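Local coordinates for autotransporter adhesin/invasin TibA (Escherichia coli, PDB 4Q1Q), which mediates adhesion to and invasion of human intestinal epithelial cells and promotes bacterial aggregation, this fragment being a heptosylated beta-helical part of its passenger region, at residues A[45-48]-A[52-55]; A[70-75]-A[81-86]; A[13-18]-A[24-29]. One frame throughout, in Å; residues are numbered along the deposited sequence.

Contact 1: residues A[45-48]-A[52-55]; sequences QYVS and SATS. With 289 (D-glycero-alpha-D-manno-heptopyranose), chain D; 289 (D-glycero-alpha-D-manno-heptopyranose), chain B; 289 (D-glycero-alpha-D-manno-heptopyranose), chain C; 289 (D-glycero-alpha-D-manno-heptopyranose), chain G.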
# COMPACT_ATOMS: atom_id res chain seq x y z
N GLN A 45 4.42 24.52 5.60
CA GLN A 45 5.59 24.15 6.40
C GLN A 45 6.65 23.45 5.56
O GLN A 45 6.39 22.42 4.92
CB GLN A 45 5.20 23.22 7.55
CG GLN A 45 6.32 23.01 8.57
CD GLN A 45 6.01 21.94 9.60
OE1 GLN A 45 5.97 20.76 9.27
NE2 GLN A 45 5.86 22.33 10.86
N TYR A 46 7.87 23.98 5.57
CA TYR A 46 8.96 23.38 4.84
C TYR A 46 9.97 22.83 5.83
O TYR A 46 10.57 23.60 6.58
CB TYR A 46 9.68 24.38 3.93
CG TYR A 46 8.83 25.04 2.88
CD1 TYR A 46 7.90 26.00 3.24
CD2 TYR A 46 8.97 24.73 1.53
CE1 TYR A 46 7.12 26.64 2.29
CE2 TYR A 46 8.20 25.37 0.57
CZ TYR A 46 7.27 26.32 0.96
OH TYR A 46 6.46 27.00 0.08
N VAL A 47 10.14 21.51 5.83
CA VAL A 47 11.07 20.85 6.73
C VAL A 47 12.33 20.47 5.96
O VAL A 47 12.33 19.48 5.24
CB VAL A 47 10.48 19.58 7.38
CG1 VAL A 47 11.42 19.07 8.46
CG2 VAL A 47 9.10 19.82 7.96
N SER A 48 13.41 21.24 6.13
CA SER A 48 14.63 21.01 5.35
C SER A 48 15.68 20.16 6.06
O SER A 48 15.46 19.62 7.14
CB SER A 48 15.27 22.34 4.93
OG SER A 48 14.35 23.36 4.59
N SER A 52 13.25 19.04 12.03
CA SER A 52 12.37 18.03 12.59
C SER A 52 11.02 18.62 12.98
O SER A 52 10.94 19.44 13.90
CB SER A 52 12.99 17.37 13.82
OG SER A 52 13.73 16.21 13.52
N ALA A 53 9.96 18.19 12.30
CA ALA A 53 8.60 18.53 12.70
C ALA A 53 8.00 17.35 13.45
O ALA A 53 8.26 16.19 13.14
CB ALA A 53 7.73 18.89 11.50
N THR A 54 7.18 17.68 14.45
CA THR A 54 6.57 16.67 15.29
C THR A 54 5.14 17.09 15.57
O THR A 54 4.87 18.27 15.73
CB THR A 54 7.38 16.53 16.60
OG1 THR A 54 8.78 16.60 16.29
CG2 THR A 54 7.08 15.21 17.29
N SER A 55 4.23 16.13 15.53
CA SER A 55 2.84 16.34 15.92
C SER A 55 2.13 17.43 15.12
O SER A 55 1.23 18.11 15.63
CB SER A 55 2.75 16.68 17.42
OG SER A 55 3.41 15.73 18.25
O7 289 D . 18.62 23.79 0.08
C7 289 D . 17.97 23.15 1.19
C6 289 D . 17.45 24.13 2.24
O6 289 D . 17.89 25.47 2.00
C5 289 D . 15.93 24.13 2.29
O5 289 D . 15.61 24.65 3.57
C1 289 D . 14.23 24.46 3.88
C2 289 D . 13.39 25.36 2.97
O2 289 D . 13.68 26.75 3.18
C3 289 D . 13.67 24.91 1.53
O3 289 D . 13.00 25.73 0.56
C4 289 D . 15.16 24.94 1.25
O4 289 D . 15.32 24.43 -0.07
O7 289 B . 11.21 12.29 17.78
C7 289 B . 12.28 12.99 17.15
C6 289 B . 11.80 13.56 15.82
O6 289 B . 10.84 14.60 16.07
C5 289 B . 12.96 14.13 15.01
O5 289 B . 13.39 15.36 15.59
C1 289 B . 14.37 16.01 14.78
C2 289 B . 15.62 15.14 14.69
O2 289 B . 16.23 15.04 15.99
C3 289 B . 15.29 13.75 14.18
O3 289 B . 16.43 12.90 14.31
C4 289 B . 14.13 13.15 14.98
O4 289 B . 13.72 11.92 14.38
O7 289 C . -2.92 16.21 20.08
C7 289 C . -1.73 15.85 19.37
C6 289 C . -0.47 16.10 20.19
O6 289 C . -0.70 15.77 21.56
C5 289 C . 0.75 15.33 19.69
O5 289 C . 1.92 16.08 20.01
C1 289 C . 3.12 15.50 19.49
C2 289 C . 3.44 14.12 20.06
O2 289 C . 3.90 14.17 21.42
C3 289 C . 2.20 13.24 19.92
O3 289 C . 2.37 12.08 20.74
C4 289 C . 0.89 13.94 20.30
O4 289 C . -0.18 13.12 19.85
O7 289 G . 17.45 20.84 -1.40
C7 289 G . 16.15 20.37 -0.99
C6 289 G . 15.11 21.29 -1.61
O6 289 G . 15.19 21.18 -3.04
C5 289 G . 13.69 20.94 -1.17
O5 289 G . 13.51 21.52 0.12
C1 289 G . 12.19 21.27 0.61
C2 289 G . 11.18 22.03 -0.23
O2 289 G . 11.49 23.42 -0.36
C3 289 G . 11.21 21.35 -1.59
O3 289 G . 10.22 21.94 -2.43
C4 289 G . 12.63 21.47 -2.13
O4 289 G . 12.71 20.71 -3.33

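Contact 2: residues A[70-75]-A[81-86]; sequences GSATSS and GHQHVS. With 289 (D-glycero-alpha-D-manno-heptopyranose), chain I; 289 (D-glycero-alpha-D-manno-heptopyranose), chain E; 289 (D-glycero-alpha-D-manno-heptopyranose), chain F.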
# COMPACT_ATOMS: atom_id res chain seq x y z
N GLY A 70 15.09 16.12 5.91
CA GLY A 70 14.05 16.55 6.84
C GLY A 70 13.32 15.37 7.44
O GLY A 70 13.41 14.24 6.95
N SER A 71 12.58 15.62 8.51
CA SER A 71 11.95 14.54 9.26
C SER A 71 10.62 15.04 9.80
O SER A 71 10.52 16.17 10.27
CB SER A 71 12.85 14.06 10.41
OG SER A 71 14.13 13.59 9.98
N ALA A 72 9.59 14.21 9.74
CA ALA A 72 8.29 14.61 10.23
C ALA A 72 7.65 13.40 10.90
O ALA A 72 7.28 12.43 10.25
CB ALA A 72 7.40 15.15 9.13
N THR A 73 7.55 13.50 12.22
CA THR A 73 7.03 12.42 13.03
C THR A 73 5.64 12.83 13.45
O THR A 73 5.39 13.99 13.79
CB THR A 73 7.98 12.18 14.22
OG1 THR A 73 9.02 13.17 14.18
CG2 THR A 73 8.67 10.83 14.13
N SER A 74 4.73 11.87 13.41
CA SER A 74 3.38 12.00 13.94
C SER A 74 2.56 13.14 13.33
O SER A 74 1.62 13.63 13.97
CB SER A 74 3.46 12.16 15.46
OG SER A 74 4.35 11.25 16.10
N SER A 75 2.88 13.56 12.10
CA SER A 75 2.03 14.47 11.34
C SER A 75 0.66 13.81 11.27
O SER A 75 0.57 12.59 11.16
CB SER A 75 2.51 14.70 9.92
OG SER A 75 3.59 15.60 9.79
N GLY A 81 -5.98 18.43 3.33
CA GLY A 81 -4.56 18.68 3.53
C GLY A 81 -3.60 17.70 2.87
O GLY A 81 -3.97 16.58 2.53
N HIS A 82 -2.35 18.13 2.74
CA HIS A 82 -1.31 17.39 2.02
C HIS A 82 0.01 17.29 2.78
O HIS A 82 0.48 18.32 3.28
CB HIS A 82 -0.98 18.06 0.68
CG HIS A 82 -2.06 17.91 -0.35
ND1 HIS A 82 -2.16 16.80 -1.17
CD2 HIS A 82 -3.08 18.72 -0.70
CE1 HIS A 82 -3.21 16.93 -1.95
NE2 HIS A 82 -3.79 18.09 -1.69
N GLN A 83 0.58 16.09 2.91
CA GLN A 83 2.00 15.90 3.23
C GLN A 83 2.76 15.40 2.00
O GLN A 83 2.37 14.36 1.45
CB GLN A 83 2.20 14.87 4.35
CG GLN A 83 3.66 14.66 4.72
CD GLN A 83 3.84 13.62 5.81
OE1 GLN A 83 3.51 12.44 5.62
NE2 GLN A 83 4.33 14.04 6.96
N HIS A 84 3.74 16.18 1.54
CA HIS A 84 4.62 15.81 0.44
C HIS A 84 5.95 15.39 1.04
O HIS A 84 6.68 16.23 1.56
CB HIS A 84 4.91 16.97 -0.51
CG HIS A 84 3.74 17.42 -1.33
ND1 HIS A 84 3.83 18.44 -2.25
CD2 HIS A 84 2.45 17.01 -1.35
CE1 HIS A 84 2.64 18.66 -2.78
NE2 HIS A 84 1.79 17.80 -2.26
N VAL A 85 6.28 14.10 0.93
CA VAL A 85 7.60 13.62 1.34
C VAL A 85 8.49 13.49 0.13
O VAL A 85 8.42 12.52 -0.63
CB VAL A 85 7.56 12.25 2.02
CG1 VAL A 85 8.94 11.83 2.50
CG2 VAL A 85 6.59 12.29 3.18
N SER A 86 9.33 14.50 -0.01
CA SER A 86 10.21 14.55 -1.16
C SER A 86 11.52 13.83 -0.90
O SER A 86 11.78 13.33 0.19
CB SER A 86 10.50 16.01 -1.56
OG SER A 86 9.28 16.70 -1.80
O7 289 I . 12.33 17.36 -6.67
C7 289 I . 11.12 17.08 -5.95
C6 289 I . 10.85 18.24 -5.00
O6 289 I . 10.76 19.44 -5.78
C5 289 I . 9.64 17.90 -4.14
O5 289 I . 10.15 18.22 -2.84
C1 289 I . 9.19 18.00 -1.80
C2 289 I . 8.00 18.94 -1.94
O2 289 I . 8.42 20.31 -1.87
C3 289 I . 7.32 18.58 -3.26
O3 289 I . 6.26 19.51 -3.44
C4 289 I . 8.31 18.61 -4.42
O4 289 I . 7.62 17.97 -5.50
O7 289 E . 11.96 10.54 13.70
C7 289 E . 12.40 10.71 12.35
C6 289 E . 13.88 10.36 12.24
O6 289 E . 14.03 8.94 12.26
C5 289 E . 14.48 10.94 10.97
O5 289 E . 14.98 12.26 11.23
C1 289 E . 15.28 12.97 10.03
C2 289 E . 16.53 12.28 9.48
O2 289 E . 17.59 12.35 10.43
C3 289 E . 16.16 10.84 9.12
O3 289 E . 17.23 10.08 8.56
C4 289 E . 15.65 10.15 10.38
O4 289 E . 15.30 8.81 10.02
O7 289 F . -1.02 11.09 17.08
C7 289 F . 0.29 10.69 16.65
C6 289 F . 0.93 9.69 17.60
O6 289 F . 0.22 8.45 17.52
C5 289 F . 2.40 9.53 17.23
O5 289 F . 3.09 10.71 17.65
C1 289 F . 4.47 10.72 17.29
C2 289 F . 5.12 9.62 18.12
O2 289 F . 4.85 9.85 19.51
C3 289 F . 4.55 8.30 17.64
O3 289 F . 5.17 7.20 18.32
C4 289 F . 3.04 8.29 17.85
O4 289 F . 2.45 7.13 17.24

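Contact 3: residues A[13-18]-A[24-29]; sequences DNQTIG and KSMHLS. With 289 (D-glycero-alpha-D-manno-heptopyranose), chain H; 289 (D-glycero-alpha-D-manno-heptopyranose), chain D.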
# COMPACT_ATOMS: atom_id res chain seq x y z
N ASP A 13 6.27 26.02 19.02
CA ASP A 13 5.31 25.15 19.69
C ASP A 13 3.89 25.69 19.64
O ASP A 13 3.65 26.88 19.78
CB ASP A 13 5.73 24.91 21.15
CG ASP A 13 4.81 23.94 21.88
OD1 ASP A 13 4.70 22.76 21.47
OD2 ASP A 13 4.18 24.36 22.87
N ASN A 14 2.93 24.79 19.44
CA ASN A 14 1.52 25.17 19.35
C ASN A 14 1.26 26.41 18.48
O ASN A 14 0.28 27.12 18.67
CB ASN A 14 0.94 25.34 20.76
CG ASN A 14 0.88 24.02 21.51
OD1 ASN A 14 1.65 23.10 21.21
ND2 ASN A 14 -0.04 23.89 22.45
N GLN A 15 2.16 26.63 17.52
CA GLN A 15 1.97 27.60 16.46
C GLN A 15 0.91 27.10 15.48
O GLN A 15 0.94 25.93 15.09
CB GLN A 15 3.28 27.84 15.70
CG GLN A 15 4.29 28.74 16.40
CD GLN A 15 4.05 30.21 16.10
OE1 GLN A 15 2.93 30.70 16.27
NE2 GLN A 15 5.07 30.91 15.63
N THR A 16 -0.02 27.98 15.12
CA THR A 16 -0.96 27.73 14.04
C THR A 16 -0.56 28.68 12.92
O THR A 16 -0.19 29.83 13.17
CB THR A 16 -2.43 28.00 14.45
OG1 THR A 16 -2.86 27.09 15.47
CG2 THR A 16 -3.37 27.81 13.28
N ILE A 17 -0.61 28.20 11.68
CA ILE A 17 -0.08 28.93 10.53
C ILE A 17 -0.98 28.77 9.31
O ILE A 17 -1.70 27.78 9.19
CB ILE A 17 1.38 28.51 10.23
CG1 ILE A 17 2.33 29.19 11.22
CG2 ILE A 17 1.78 28.80 8.79
CD1 ILE A 17 3.79 29.19 10.84
N GLY A 18 -0.94 29.77 8.43
CA GLY A 18 -1.71 29.78 7.19
C GLY A 18 -2.63 30.98 7.04
O GLY A 18 -2.31 32.06 7.53
N LYS A 24 2.66 32.84 7.40
CA LYS A 24 2.19 31.95 6.34
C LYS A 24 3.15 30.78 6.15
O LYS A 24 2.76 29.61 6.17
CB LYS A 24 2.05 32.76 5.05
CG LYS A 24 0.81 32.43 4.24
CD LYS A 24 -0.47 32.74 5.00
CE LYS A 24 -1.70 32.38 4.19
NZ LYS A 24 -2.45 33.53 3.62
N SER A 25 4.42 31.12 5.96
CA SER A 25 5.49 30.15 5.77
C SER A 25 6.10 29.77 7.12
O SER A 25 6.22 30.61 8.00
CB SER A 25 6.54 30.78 4.86
OG SER A 25 7.11 29.83 3.97
N MSE A 26 6.45 28.50 7.30
CA MSE A 26 7.33 28.06 8.39
C MSE A 26 8.42 27.28 7.72
O MSE A 26 8.18 26.39 6.90
CB MSE A 26 6.72 27.15 9.45
CG MSE A 26 7.62 26.94 10.68
SE MSE A 26 7.02 25.58 11.99
CE MSE A 26 5.60 26.61 12.91
N HIS A 27 9.65 27.61 8.06
CA HIS A 27 10.80 26.93 7.48
C HIS A 27 11.60 26.35 8.63
O HIS A 27 11.62 26.90 9.72
CB HIS A 27 11.62 27.90 6.65
CG HIS A 27 10.96 28.28 5.36
ND1 HIS A 27 11.52 28.02 4.12
CD2 HIS A 27 9.78 28.91 5.11
CE1 HIS A 27 10.70 28.45 3.18
NE2 HIS A 27 9.65 29.00 3.75
N LEU A 28 12.21 25.19 8.38
CA LEU A 28 13.05 24.54 9.38
C LEU A 28 14.36 24.21 8.69
O LEU A 28 14.36 23.76 7.55
CB LEU A 28 12.42 23.26 9.91
CG LEU A 28 11.11 23.41 10.69
CD1 LEU A 28 9.93 23.86 9.85
CD2 LEU A 28 10.79 22.06 11.29
N SER A 29 15.47 24.49 9.38
CA SER A 29 16.79 24.11 8.92
C SER A 29 17.47 23.29 10.02
O SER A 29 16.80 22.84 10.95
CB SER A 29 17.61 25.34 8.53
OG SER A 29 16.83 26.22 7.72
O7 289 H . 20.06 28.17 9.55
C7 289 H . 19.07 29.21 9.39
C6 289 H . 18.69 29.61 7.96
O6 289 H . 19.51 30.74 7.63
C5 289 H . 18.77 28.47 6.93
O5 289 H . 18.01 27.38 7.44
C1 289 H . 16.59 27.48 7.49
C2 289 H . 15.98 27.82 6.13
O2 289 H . 15.35 29.10 6.08
C3 289 H . 17.07 27.84 5.07
O3 289 H . 16.51 28.32 3.85
C4 289 H . 18.27 28.69 5.50
O4 289 H . 19.27 28.31 4.54
O7 289 D . 18.62 23.79 0.08
C7 289 D . 17.97 23.15 1.19
C6 289 D . 17.45 24.13 2.24
O6 289 D . 17.89 25.47 2.00
C5 289 D . 15.93 24.13 2.29
O5 289 D . 15.61 24.65 3.57
C1 289 D . 14.23 24.46 3.88
C2 289 D . 13.39 25.36 2.97
O2 289 D . 13.68 26.75 3.18
C3 289 D . 13.67 24.91 1.53
O3 289 D . 13.00 25.73 0.56
C4 289 D . 15.16 24.94 1.25
O4 289 D . 15.32 24.43 -0.07

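Contact 1: residues A[45-48]-A[52-55]
The methyl group of Ala53 meets the end of Gln45 and, next to it, a branch of Val47. Gln45 is fully extended, with CG anti to the backbone N (chi1 -169°), and this carries its amide across to the alanine. All three amide heavy atoms border the methyl, the oxygen most closely, OE1 lying 3.4 Å from Ala53 CB. That oxygen gets its hydrogen bond from Gln64, one coil on, so the methyl merely packs beside it. Val47 divides its branches: CG2 meets Ala53 CB at 3.9 Å, while CG1 leans over the backbone of Ser52, 4.0 Å from its N. The arrangement is that of a parallel beta-helix, in which strands 44-47 and 52-54 are two faces of one coil, running at 129° to each other with their axes 7.9 Å apart. A side chain as small as alanine's is consistent with the closeness of the two faces here. Tyr46, Ser48, Ser52 and Thr54 turn outward to the sugars. Ser48, Ser52 and Ser55 each carry an O-linked heptose, the bond from Ser52 OG to C1 of the chain B sugar being 1.4 Å. Thr54 OG1 donates to O6 of that same sugar at 2.9 Å, and Thr73 bonds it as well. Tyr46, stacked between His27 and His65, presents its ring edge to the chain G heptose, whose O2 lies 3.4 Å from CD2.

Contact 2: residues A[70-75]-A[81-86]
Gln83 reaches across the interior toward Ala72 and Ser75, and only the tip of its side chain touches them. From CB, which points at the opposite segment, the chain leaves with CG anti to the backbone N (chi1 -179°) and continues straight through CG to CD, so the methylene groups span the gap and the amide arrives on the far side. There NE2 lies 3.9 Å from Ala72 CB and 3.5 Å from Ser75 CB. Ser75 OG is nearer, 3.3 Å from NE2, but the angle is too poor for a hydrogen bond. Both groups instead donate to the same acceptor, OE1 of Gln64, which is thus gripped by an amide and a hydroxyl. The other end of the Gln83 amide, OE1, accepts from Gln102 NE2 and is also hydrogen-bonded to Thr94 OG1. Such a file of glutamines, one from each of several successive coils, is an interior polar stack of a parallel beta-helix: a long amide that can give and accept along the axis suits a place where the same position recurs about every 19 residues. The small side chain of Ala72 is consistent with the amide lying beside it. On the outside, Ser71, Ser74 and Ser86 are O-linked to heptoses. His84 reaches the sugar of Ser86 through an edge nitrogen: O3 of the chain I heptose lies in the plane of the ring, 2.9 Å from ND1, at an angle of 161°, and His65 also hydrogen-bonds this sugar. Thr73 CG2 lies 3.3 Å from O7 of the chain E heptose borne by Ser71.

Contact 3: residues A[13-18]-A[24-29]
His27 is gripped at both ring nitrogens. ND1 is hydrogen-bonded at 2.7 Å to O2 of the chain D heptose, which lies in the plane of the imidazole, the bond being nearly straight at 160°. NE2 is bonded equally tightly, at 2.7 Å, to Ser25 OG two residues earlier on the same outer face. Two bonds on different parts of the ring, together with stacking on Tyr46, should limit its rotation about CB-CG. Histidine suits the place because its flat ring can stack on an aromatic neighbour while its edge binds a sugar hydroxyl. Behind this outer surface strand 25-28 turns Met26, modelled as selenomethionine, inward toward Ile17. The two side chains cross at about a right angle. Ile17 CD1 rests 3.8 Å from Met26 CE. Met26 CE also lies 3.8 Å from Gln15 CB, a contact made possible by the bend of the methionine chain at chi3 (-77°). This is near the N-terminal end of the parallel beta-helix in this fragment: strand 25-28 is the outermost strand of its face within the chain, and flexible, apolar methionine and branched isoleucine fill the interior between it and strand 16-17. Ile17 CG2, anti to its own N, presses on the backbone instead, 2.9 Å from Lys24 O, a tight approach. Gly18 then turns the chain with backbone angles that favour glycine, because a beta carbon would collide with the carbonyl oxygen before it. The aliphatic part of Lys24 lies along this glycine, CD 3.2 Å from Gly18 O, and its ammonium group continues to the carbonyl of Arg19. Just past the end of the strand, Ser29 is O-linked to the chain H heptose.

Overall arrangement
The three contacts follow one another along the chain and up the beta-helix, contact 3 first, then contact 1, then contact 2. The centres of contacts 3 and 1 are about 9 Å apart; strands 25-28 and 44-47 are parallel neighbours, joined by Tyr46 N to Met26 O at 2.8 Å. Contacts 1 and 2, about 7 Å apart between centres, meet on the next face, where Ala53 N and Ser71 O are 2.9 Å apart. Contacts 2 and 3 do not touch, their nearest atoms being about 6 Å apart. Sugar also bridges coils: the chain D heptose, attached in contact 1 at Ser48, is held by His27 of contact 3.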